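PDB 5MQR: beta-L-arabinobiosidase from Bacteroides thetaiotaomicron, which hydrolyses glycosidic bonds as a beta-L-arabinobiosidase in bacterial breakdown of plant pectin, and may also have sialidase activity. Local coordinates for residues S627-A630 with E631-G635. Numbering follows the deposited sequence.
Sequences SHYA and ESFNG
F633 lies beside Y629, one helical turn further along helix 627-636, and the two side chains run out in a common direction. From CB, F633 first meets carbonyl oxygens of the preceding turn: CB is 3.6 Å from Y629 O. CG comes closer still, at 3.1 Å from Y629 O, and this oxygen sits over one face of the ring, nearer its margin than its middle. With chi1 at -54°, CG stands beside the backbone N of F633, which brings the ring over that carbonyl. CE2 then packs on Y629 CB at 3.6 Å, and CZ at the tip reaches Y629 CD1 at 3.9 Å. The ring planes differ by 25° and are displaced far enough that little of one lies over the other.

The same Y629 O accepts the backbone N-H of F633 at 2.8 Å, one of four i to i+4 backbone bonds that link 627-630 to 631-635. H628 points CE1 at one face of the Y629 ring, over its centre, with the imidazole tilted to that ring. Its ND1 is joined to S632 OG through a water, at 2.7 Å from each. Y629 OH is hydrogen-bonded to E669 OE2, and the Y629 ring also meets Y673. F633 meets W677.

The contact is an i to i+4 side-chain pairing on one amphipathic helix. Y629 and F633 are buried and pack on helix 666-680, while A630 meets helix 647-657. E631 and S632 are exposed, and the water bridge ties the polar side chains of H628 and S632 across one turn.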
# COMPACT_ATOMS: atom_id res chain seq x y z
N SER A 627 -1.73 19.44 -2.11
CA SER A 627 -1.64 20.73 -2.73
C SER A 627 -2.43 21.79 -1.99
O SER A 627 -2.10 22.96 -2.13
CB SER A 627 -2.10 20.70 -4.18
OG SER A 627 -3.43 20.23 -4.23
N HIS A 628 -3.44 21.39 -1.21
CA HIS A 628 -4.13 22.31 -0.31
C HIS A 628 -3.20 23.09 0.65
O HIS A 628 -3.52 24.21 1.03
CB HIS A 628 -5.24 21.61 0.48
CG HIS A 628 -4.74 20.63 1.51
ND1 HIS A 628 -4.45 21.00 2.81
CD2 HIS A 628 -4.48 19.30 1.43
CE1 HIS A 628 -4.04 19.95 3.48
NE2 HIS A 628 -4.04 18.91 2.67
N TYR A 629 -2.06 22.52 1.04
CA TYR A 629 -1.12 23.24 1.93
C TYR A 629 -0.59 24.49 1.27
O TYR A 629 -0.80 25.58 1.81
CB TYR A 629 0.02 22.32 2.44
CG TYR A 629 -0.42 21.34 3.51
CD1 TYR A 629 -0.90 21.79 4.76
CD2 TYR A 629 -0.37 19.97 3.30
CE1 TYR A 629 -1.30 20.89 5.77
CE2 TYR A 629 -0.76 19.06 4.29
CZ TYR A 629 -1.22 19.52 5.53
OH TYR A 629 -1.58 18.62 6.48
N ALA A 630 0.05 24.36 0.10
CA ALA A 630 0.55 25.54 -0.65
C ALA A 630 -0.53 26.58 -0.85
O ALA A 630 -0.29 27.78 -0.65
CB ALA A 630 1.15 25.13 -1.99
N GLU A 631 -1.72 26.11 -1.25
CA GLU A 631 -2.88 26.98 -1.44
C GLU A 631 -3.26 27.75 -0.18
O GLU A 631 -3.44 28.96 -0.23
CB GLU A 631 -4.09 26.18 -1.96
CG GLU A 631 -3.96 25.79 -3.43
CD GLU A 631 -4.73 24.52 -3.82
OE1 GLU A 631 -5.84 24.27 -3.28
OE2 GLU A 631 -4.24 23.77 -4.70
N SER A 632 -3.36 27.06 0.96
CA SER A 632 -3.60 27.73 2.26
C SER A 632 -2.49 28.72 2.61
O SER A 632 -2.78 29.82 3.04
CB SER A 632 -3.74 26.73 3.41
OG SER A 632 -4.86 25.90 3.21
N PHE A 633 -1.24 28.32 2.44
CA PHE A 633 -0.11 29.19 2.77
C PHE A 633 -0.11 30.47 1.90
O PHE A 633 0.14 31.57 2.40
CB PHE A 633 1.23 28.45 2.64
CG PHE A 633 1.32 27.16 3.42
CD1 PHE A 633 0.65 26.98 4.66
CD2 PHE A 633 2.12 26.12 2.95
CE1 PHE A 633 0.77 25.79 5.36
CE2 PHE A 633 2.23 24.93 3.65
CZ PHE A 633 1.55 24.76 4.85
N ASN A 634 -0.44 30.32 0.62
CA ASN A 634 -0.52 31.46 -0.29
C ASN A 634 -1.64 32.45 0.09
O ASN A 634 -1.47 33.64 -0.06
CB ASN A 634 -0.71 30.98 -1.73
CG ASN A 634 0.51 30.27 -2.28
OD1 ASN A 634 1.63 30.38 -1.74
ND2 ASN A 634 0.31 29.51 -3.34
N GLY A 635 -2.76 31.95 0.59
CA GLY A 635 -3.93 32.75 0.94
C GLY A 635 -3.93 33.34 2.34
O GLY A 635 -4.65 34.29 2.58
O HOH W 1 -4.41 23.35 4.13